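Local structure of tumor necrosis factor receptor superfamily member 11B (Mus musculus, 4E4D) at residues Y7-D11 / L19-C23; G89-E93 / T114-N118; R101-S107 / S130-S135. The protein acts as a secreted decoy receptor that neutralizes the cytokine RANKL in osteoclast formation, and is represented here by its cysteine-rich repeats. One frame throughout, in Å; residues are numbered along the deposited sequence.

Contact 1. Residues Y7-D11 / L19-C23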
loop_
_atom_site.group_PDB
_atom_site.type_symbol
_atom_site.label_atom_id
_atom_site.label_comp_id
_atom_site.label_asym_id
_atom_site.label_seq_id
_atom_site.Cartn_x
_atom_site.Cartn_y
_atom_site.Cartn_z
ATOM N N TYR B 7 -0.808 -21.399 -39.105
ATOM C CA TYR B 7 -1.608 -21.026 -40.266
ATOM C C TYR B 7 -2.314 -19.693 -40.034
ATOM O O TYR B 7 -3.068 -19.225 -40.888
ATOM C CB TYR B 7 -2.633 -22.119 -40.572
ATOM C CG TYR B 7 -2.069 -23.519 -40.477
ATOM C CD1 TYR B 7 -0.760 -23.788 -40.857
ATOM C CD2 TYR B 7 -2.841 -24.569 -39.995
ATOM C CE1 TYR B 7 -0.238 -25.065 -40.768
ATOM C CE2 TYR B 7 -2.326 -25.851 -39.902
ATOM C CZ TYR B 7 -1.024 -26.093 -40.290
ATOM O OH TYR B 7 -0.503 -27.364 -40.201
ATOM N N LEU B 8 -2.068 -19.087 -38.877
ATOM C CA LEU B 8 -2.605 -17.766 -38.576
ATOM C C LEU B 8 -1.564 -16.715 -38.932
ATOM O O LEU B 8 -0.364 -16.968 -38.831
ATOM C CB LEU B 8 -2.984 -17.656 -37.100
ATOM C CG LEU B 8 -4.488 -17.582 -36.823
ATOM C CD1 LEU B 8 -5.108 -18.972 -36.797
ATOM C CD2 LEU B 8 -4.759 -16.839 -35.524
ATOM N N HIS B 9 -2.022 -15.539 -39.349
ATOM C CA HIS B 9 -1.121 -14.528 -39.895
ATOM C C HIS B 9 -1.283 -13.137 -39.284
ATOM O O HIS B 9 -2.395 -12.679 -39.020
ATOM C CB HIS B 9 -1.317 -14.436 -41.408
ATOM C CG HIS B 9 -0.779 -15.613 -42.161
ATOM N ND1 HIS B 9 -1.423 -16.161 -43.248
ATOM C CD2 HIS B 9 0.351 -16.340 -41.987
ATOM C CE1 HIS B 9 -0.717 -17.179 -43.710
ATOM N NE2 HIS B 9 0.365 -17.307 -42.962
ATOM N N TYR B 10 -0.148 -12.474 -39.075
ATOM C CA TYR B 10 -0.108 -11.062 -38.703
ATOM C C TYR B 10 0.841 -10.387 -39.691
ATOM O O TYR B 10 1.120 -10.954 -40.745
ATOM C CB TYR B 10 0.371 -10.883 -37.260
ATOM C CG TYR B 10 1.846 -11.146 -37.061
ATOM C CD1 TYR B 10 2.355 -12.436 -37.120
ATOM C CD2 TYR B 10 2.730 -10.105 -36.805
ATOM C CE1 TYR B 10 3.701 -12.682 -36.940
ATOM C CE2 TYR B 10 4.078 -10.342 -36.621
ATOM C CZ TYR B 10 4.557 -11.631 -36.690
ATOM O OH TYR B 10 5.899 -11.874 -36.510
ATOM N N ASP B 11 1.344 -9.196 -39.374
ATOM C CA ASP B 11 2.234 -8.506 -40.311
ATOM C C ASP B 11 3.088 -7.387 -39.704
ATOM O O ASP B 11 2.556 -6.393 -39.212
ATOM C CB ASP B 11 1.420 -7.938 -41.475
ATOM C CG ASP B 11 0.193 -7.173 -41.013
ATOM O OD1 ASP B 11 0.095 -6.871 -39.806
ATOM O OD2 ASP B 11 -0.673 -6.870 -41.861
ATOM N N LEU B 19 2.728 -10.125 -44.527
ATOM C CA LEU B 19 2.140 -10.996 -43.519
ATOM C C LEU B 19 3.018 -12.222 -43.288
ATOM O O LEU B 19 3.842 -12.573 -44.130
ATOM C CB LEU B 19 0.717 -11.411 -43.915
ATOM C CG LEU B 19 0.515 -12.122 -45.257
ATOM C CD1 LEU B 19 0.906 -13.591 -45.184
ATOM C CD2 LEU B 19 -0.928 -11.978 -45.708
ATOM N N CYS B 20 2.844 -12.863 -42.137
ATOM C CA CYS B 20 3.633 -14.039 -41.795
ATOM C C CYS B 20 3.026 -14.791 -40.614
ATOM O O CYS B 20 2.211 -14.247 -39.869
ATOM C CB CYS B 20 5.077 -13.637 -41.488
ATOM S SG CYS B 20 5.244 -12.343 -40.239
ATOM N N ASP B 21 3.435 -16.045 -40.454
ATOM C CA ASP B 21 2.832 -16.941 -39.473
ATOM C C ASP B 21 3.114 -16.540 -38.029
ATOM O O ASP B 21 4.216 -16.106 -37.693
ATOM C CB ASP B 21 3.321 -18.371 -39.709
ATOM C CG ASP B 21 2.861 -18.928 -41.040
ATOM O OD1 ASP B 21 3.498 -18.613 -42.068
ATOM O OD2 ASP B 21 1.865 -19.681 -41.059
ATOM N N LYS B 22 2.101 -16.694 -37.183
ATOM C CA LYS B 22 2.262 -16.520 -35.747
ATOM C C LYS B 22 2.978 -17.739 -35.181
ATOM O O LYS B 22 3.143 -18.745 -35.871
ATOM C CB LYS B 22 0.900 -16.371 -35.066
ATOM C CG LYS B 22 0.103 -15.151 -35.497
ATOM C CD LYS B 22 -1.150 -14.997 -34.648
ATOM C CE LYS B 22 -1.963 -13.779 -35.055
ATOM N NZ LYS B 22 -3.131 -13.564 -34.153
ATOM N N CYS B 23 3.399 -17.649 -33.924
ATOM C CA CYS B 23 4.037 -18.777 -33.258
ATOM C C CYS B 23 2.995 -19.671 -32.600
ATOM O O CYS B 23 2.071 -19.190 -31.948
ATOM C CB CYS B 23 5.051 -18.291 -32.220
ATOM S SG CYS B 23 6.609 -17.718 -32.935
#
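Tyr10 and Cys20 put their side chains on the same face of a short antiparallel hairpin in the first TNFR-Cys repeat. The SG of Cys20 comes obliquely to the phenol ring, 4.0 Å from the Tyr10 centroid. With CG between the backbone N and the carbonyl carbon (chi1 72°), the Tyr10 ring swings toward Cys20 and Lys22. There the ring edge meets the carbonyl O of Asp21, at 3.5 Å from CE1. CG of the extended Lys22 lies 3.9 Å from CD1 of Tyr10, and the rest of that chain runs across Leu8. His9 and Asp21 occupy the other face. They lie side by side, with ring and carboxylate planes 74° apart. CD1 of Leu19 lies over one face of the His9 ring in a CH-pi contact, 4.0 Å from the centroid. Two backbone bonds join Tyr10 and Cys20, and Lys22 N adds a third to Leu8 O. With an alanine in place of Tyr10, the sulfur of Cys20 and the stem of Lys22 would probably lose their aromatic neighbour. Cys20 is disulfide-bonded to Cys33, so the aromatic ring helps cover a covalent crosslink at the start of the receptor.

Contact 2. Residues G89-E93 / T114-N118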
loop_
_atom_site.group_PDB
_atom_site.type_symbol
_atom_site.label_atom_id
_atom_site.label_comp_id
_atom_site.label_asym_id
_atom_site.label_seq_id
_atom_site.Cartn_x
_atom_site.Cartn_y
_atom_site.Cartn_z
ATOM N N GLY B 89 -14.144 -30.719 0.134
ATOM C CA GLY B 89 -14.842 -29.996 1.178
ATOM C C GLY B 89 -14.367 -28.563 1.325
ATOM O O GLY B 89 -14.755 -27.872 2.267
ATOM N N ARG B 90 -13.530 -28.112 0.396
ATOM C CA ARG B 90 -12.999 -26.754 0.441
ATOM C C ARG B 90 -13.098 -26.069 -0.917
ATOM O O ARG B 90 -13.306 -26.720 -1.940
ATOM C CB ARG B 90 -11.541 -26.769 0.903
ATOM C CG ARG B 90 -11.344 -27.306 2.306
ATOM C CD ARG B 90 -9.880 -27.308 2.704
ATOM N NE ARG B 90 -9.696 -27.772 4.076
ATOM C CZ ARG B 90 -9.818 -27.003 5.156
ATOM N NH1 ARG B 90 -10.124 -25.717 5.041
ATOM N NH2 ARG B 90 -9.634 -27.525 6.360
ATOM N N TYR B 91 -12.950 -24.748 -0.914
ATOM C CA TYR B 91 -12.962 -23.967 -2.143
ATOM C C TYR B 91 -11.998 -22.797 -2.004
ATOM O O TYR B 91 -11.723 -22.339 -0.894
ATOM C CB TYR B 91 -14.370 -23.450 -2.434
ATOM C CG TYR B 91 -14.797 -22.319 -1.529
ATOM C CD1 TYR B 91 -15.144 -22.556 -0.207
ATOM C CD2 TYR B 91 -14.850 -21.013 -1.996
ATOM C CE1 TYR B 91 -15.532 -21.525 0.624
ATOM C CE2 TYR B 91 -15.238 -19.977 -1.173
ATOM C CZ TYR B 91 -15.577 -20.238 0.136
ATOM O OH TYR B 91 -15.964 -19.208 0.960
ATOM N N LEU B 92 -11.486 -22.310 -3.129
ATOM C CA LEU B 92 -10.505 -21.232 -3.110
ATOM C C LEU B 92 -11.168 -19.871 -2.912
ATOM O O LEU B 92 -11.927 -19.406 -3.763
ATOM C CB LEU B 92 -9.686 -21.233 -4.401
ATOM C CG LEU B 92 -8.545 -20.212 -4.456
ATOM C CD1 LEU B 92 -7.543 -20.459 -3.337
ATOM C CD2 LEU B 92 -7.858 -20.250 -5.812
ATOM N N GLU B 93 -10.877 -19.246 -1.776
ATOM C CA GLU B 93 -11.374 -17.910 -1.472
ATOM C C GLU B 93 -10.193 -16.967 -1.260
ATOM O O GLU B 93 -9.532 -17.009 -0.223
ATOM C CB GLU B 93 -12.256 -17.942 -0.222
ATOM C CG GLU B 93 -12.823 -16.590 0.184
ATOM C CD GLU B 93 -13.757 -16.005 -0.858
ATOM O OE1 GLU B 93 -14.124 -14.818 -0.730
ATOM O OE2 GLU B 93 -14.131 -16.731 -1.802
ATOM N N THR B 114 -18.374 -26.593 -5.183
ATOM C CA THR B 114 -17.287 -26.872 -6.113
ATOM C C THR B 114 -15.980 -26.353 -5.525
ATOM O O THR B 114 -15.987 -25.408 -4.738
ATOM C CB THR B 114 -17.542 -26.189 -7.473
ATOM O OG1 THR B 114 -18.867 -26.497 -7.924
ATOM C CG2 THR B 114 -16.537 -26.648 -8.518
ATOM N N PRO B 115 -14.848 -26.972 -5.893
ATOM C CA PRO B 115 -13.553 -26.461 -5.429
ATOM C C PRO B 115 -13.271 -25.016 -5.853
ATOM O O PRO B 115 -12.244 -24.461 -5.457
ATOM C CB PRO B 115 -12.551 -27.416 -6.081
ATOM C CG PRO B 115 -13.304 -28.687 -6.243
ATOM C CD PRO B 115 -14.717 -28.286 -6.548
ATOM N N GLU B 116 -14.162 -24.421 -6.641
ATOM C CA GLU B 116 -14.018 -23.028 -7.050
ATOM C C GLU B 116 -15.193 -22.167 -6.584
ATOM O O GLU B 116 -15.206 -20.957 -6.811
ATOM C CB GLU B 116 -13.887 -22.930 -8.573
ATOM C CG GLU B 116 -12.550 -23.406 -9.124
ATOM C CD GLU B 116 -12.343 -24.902 -8.970
ATOM O OE1 GLU B 116 -13.346 -25.639 -8.847
ATOM O OE2 GLU B 116 -11.173 -25.343 -8.974
ATOM N N ARG B 117 -16.175 -22.786 -5.935
ATOM C CA ARG B 117 -17.354 -22.059 -5.475
ATOM C C ARG B 117 -17.870 -22.602 -4.146
ATOM O O ARG B 117 -17.785 -23.799 -3.875
ATOM C CB ARG B 117 -18.461 -22.121 -6.528
ATOM C CG ARG B 117 -18.046 -21.587 -7.888
ATOM C CD ARG B 117 -19.240 -21.413 -8.811
ATOM N NE ARG B 117 -18.838 -20.988 -10.150
ATOM C CZ ARG B 117 -18.519 -19.738 -10.483
ATOM N NH1 ARG B 117 -18.546 -18.770 -9.576
ATOM N NH2 ARG B 117 -18.167 -19.457 -11.729
ATOM N N ASN B 118 -18.409 -21.708 -3.325
ATOM C CA ASN B 118 -18.916 -22.079 -2.010
ATOM C C ASN B 118 -20.325 -22.660 -2.103
ATOM O O ASN B 118 -21.018 -22.466 -3.102
ATOM C CB ASN B 118 -18.904 -20.858 -1.088
ATOM C CG ASN B 118 -18.992 -21.233 0.378
ATOM O OD1 ASN B 118 -18.968 -22.411 0.734
ATOM N ND2 ASN B 118 -19.083 -20.226 1.240
#
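The third TNFR-Cys repeat folds a type I beta turn, Thr114 to Arg117, against strand 90-93, with Tyr91 facing the turn and Leu92 bonded to it. The turn is closed by its own bond from Arg117 N to Thr114 O. Its second residue, Pro115, presents its carbonyl to the strand. Leu92 N donates to Pro115 O over 3.3 Å. The donor stands above the carbonyl plane, 43° out of it. Two CA-H...O contacts accompany this bond. One runs from Tyr91 CA to the same Pro115 O, and the other from Pro115 CA to Arg90 O.

The main side-chain contact is a stack of Tyr91 and Asn118. The CB of Asn118 sits over one face of the phenol ring, 3.8 Å from the Tyr91 centroid and shifted toward the rim. The amide follows across the same face, its plane only 14° from that of the ring. Asn118 CG lies 3.5 Å from Tyr91 CE1. Asn118 has CG anti to its own N (chi1 -162°), which lays the amide over the outer half of the ring. The ND2 of Asn118 ends near Tyr91 OH, but the angle is too poor for a hydrogen bond. Closer to the backbone, Tyr91 CB fits against Thr114 O and Arg117 O.

Beyond the contact, Tyr91 pairs through its backbone with Leu98 of strand 96-99, while Arg90 forms a salt bridge with an acidic side chain of another protein chain. The amide oxygen of Asn118 accepts from Arg101 N. That bond probably fixes the rotation of the amide, keeping it flat on Tyr91. The chemistry is therefore mixed: one backbone bond ties the turn to the strand, and the stack covers one face of the tyrosine ring.

Contact 3. Residues R101-S107 / S130-S135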
loop_
_atom_site.group_PDB
_atom_site.type_symbol
_atom_site.label_atom_id
_atom_site.label_comp_id
_atom_site.label_asym_id
_atom_site.label_seq_id
_atom_site.Cartn_x
_atom_site.Cartn_y
_atom_site.Cartn_z
ATOM N N ARG B 101 -19.525 -23.397 3.437
ATOM C CA ARG B 101 -20.433 -22.856 4.441
ATOM C C ARG B 101 -21.258 -23.966 5.080
ATOM O O ARG B 101 -21.561 -24.974 4.440
ATOM C CB ARG B 101 -21.363 -21.820 3.806
ATOM C CG ARG B 101 -22.296 -21.132 4.792
ATOM C CD ARG B 101 -23.247 -20.167 4.096
ATOM N NE ARG B 101 -22.540 -19.105 3.381
ATOM C CZ ARG B 101 -22.190 -19.151 2.098
ATOM N NH1 ARG B 101 -22.472 -20.211 1.350
ATOM N NH2 ARG B 101 -21.552 -18.125 1.553
ATOM N N SER B 102 -21.621 -23.772 6.345
ATOM C CA SER B 102 -22.439 -24.738 7.070
ATOM C C SER B 102 -23.784 -24.128 7.444
ATOM O O SER B 102 -23.856 -23.229 8.280
ATOM C CB SER B 102 -21.712 -25.212 8.330
ATOM O OG SER B 102 -20.479 -25.827 8.003
ATOM N N CYS B 103 -24.847 -24.623 6.819
ATOM C CA CYS B 103 -26.192 -24.122 7.078
ATOM C C CYS B 103 -26.559 -24.283 8.552
ATOM O O CYS B 103 -26.434 -25.374 9.108
ATOM C CB CYS B 103 -27.212 -24.864 6.210
ATOM S SG CYS B 103 -26.985 -24.631 4.430
ATOM N N PRO B 104 -27.020 -23.194 9.189
ATOM C CA PRO B 104 -27.397 -23.227 10.607
ATOM C C PRO B 104 -28.673 -24.027 10.849
ATOM O O PRO B 104 -29.303 -24.472 9.888
ATOM C CB PRO B 104 -27.628 -21.751 10.939
ATOM C CG PRO B 104 -28.026 -21.137 9.647
ATOM C CD PRO B 104 -27.244 -21.866 8.592
ATOM N N PRO B 105 -29.050 -24.211 12.123
ATOM C CA PRO B 105 -30.281 -24.932 12.466
ATOM C C PRO B 105 -31.505 -24.297 11.814
ATOM O O PRO B 105 -31.859 -23.164 12.142
ATOM C CB PRO B 105 -30.352 -24.800 13.991
ATOM C CG PRO B 105 -28.946 -24.571 14.420
ATOM C CD PRO B 105 -28.318 -23.769 13.323
ATOM N N GLY B 106 -32.135 -25.022 10.896
ATOM C CA GLY B 106 -33.298 -24.519 10.187
ATOM C C GLY B 106 -32.989 -24.205 8.734
ATOM O O GLY B 106 -33.817 -23.631 8.025
ATOM N N SER B 107 -31.794 -24.580 8.290
ATOM C CA SER B 107 -31.385 -24.356 6.909
ATOM C C SER B 107 -30.675 -25.585 6.356
ATOM O O SER B 107 -29.932 -26.258 7.072
ATOM C CB SER B 107 -30.468 -23.137 6.816
ATOM O OG SER B 107 -29.979 -22.967 5.496
ATOM N N SER B 130 -35.245 -28.975 9.196
ATOM C CA SER B 130 -33.931 -29.606 9.236
ATOM C C SER B 130 -33.308 -29.501 10.624
ATOM O O SER B 130 -32.960 -30.512 11.234
ATOM C CB SER B 130 -33.003 -28.964 8.202
ATOM O OG SER B 130 -32.829 -27.582 8.460
ATOM N N GLY B 131 -33.169 -28.274 11.115
ATOM C CA GLY B 131 -32.576 -28.035 12.418
ATOM C C GLY B 131 -31.274 -28.791 12.604
ATOM O O GLY B 131 -31.156 -29.627 13.499
ATOM N N GLU B 132 -30.295 -28.496 11.754
ATOM C CA GLU B 132 -29.000 -29.164 11.818
ATOM C C GLU B 132 -27.890 -28.272 11.271
ATOM O O GLU B 132 -28.088 -27.537 10.303
ATOM C CB GLU B 132 -29.043 -30.475 11.030
ATOM C CG GLU B 132 -27.728 -31.237 11.021
ATOM C CD GLU B 132 -27.776 -32.471 10.143
ATOM O OE1 GLU B 132 -28.823 -32.708 9.504
ATOM O OE2 GLU B 132 -26.766 -33.205 10.091
ATOM N N THR B 133 -26.720 -28.344 11.899
ATOM C CA THR B 133 -25.552 -27.602 11.442
ATOM C C THR B 133 -24.695 -28.478 10.536
ATOM O O THR B 133 -23.651 -28.981 10.954
ATOM C CB THR B 133 -24.695 -27.115 12.624
ATOM O OG1 THR B 133 -24.351 -28.226 13.462
ATOM C CG2 THR B 133 -25.450 -26.081 13.444
ATOM N N SER B 134 -25.140 -28.656 9.297
ATOM C CA SER B 134 -24.446 -29.524 8.352
ATOM C C SER B 134 -24.334 -28.878 6.975
ATOM O O SER B 134 -25.266 -28.226 6.505
ATOM C CB SER B 134 -25.176 -30.862 8.234
ATOM O OG SER B 134 -24.568 -31.692 7.260
ATOM N N SER B 135 -23.183 -29.067 6.336
ATOM C CA SER B 135 -22.964 -28.584 4.979
ATOM C C SER B 135 -23.064 -29.741 3.990
ATOM O O SER B 135 -22.626 -29.632 2.845
ATOM C CB SER B 135 -21.590 -27.924 4.864
ATOM O OG SER B 135 -20.554 -28.865 5.084
#
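Ser130 reaches from the fourth TNFR-Cys repeat toward Gly106 and Ser107 of the third. Its CB points at the neighbouring loop and lies 4.2 Å from Ser107 O. The torsion at CB (chi1 60°) puts OG between the backbone N and the carbonyl carbon, and brings it to the end of the Pro104-Ser107 turn. At the tip, Ser130 OG is 3.4 Å from Gly106 C. It is also near Ser107 N, but the angle there is poor. The bond it does make is a weak one, donated to Ser107 O at 3.5 Å.

The turn it meets is type II, closed by Ser107 N to Pro104 O. Pro105 and Gly106 fill its two middle positions, the usual pairing for this turn. At Gly106 (phi 109°) a CB would press on the carbonyl oxygen before it. Gly131 runs beside the turn, its CA 3.4 Å from Gly106 N. Further along, the methyl CG2 of Thr133 packs against the Pro105 ring, 3.7 Å from its CD. Thr133 CA also directs its hydrogen at Cys103 O, with an angle of 161° at the hydrogen.

Cys103 is held by its disulfide to Cys121, and Ser134 OG turns to Lys136 N. Across these two segments, then, the repeats meet through one weak hydroxyl bond, a CA-H...O contact and the apolar touch of Thr133 on Pro105.

In the fold
All three are surface contacts in an elongated chain, each with a single buried residue among those that touch. Contact 1 lies far from the other two, on the far side of the chain's centre, and its centre is about 40 Å from that of contact 2. It is a local strand pairing within the first repeat. Contact 2 joins a strand and a turn inside the third repeat; contact 3 joins loops of the third and fourth. These two alternate along the chain and meet where Asn118 of contact 2 reaches Arg101 of contact 3. Backbone bonding dwindles from contact 1 to contact 3, from three bonds through one to a weak hydroxyl bond. Aromatic packing marks the first two alone.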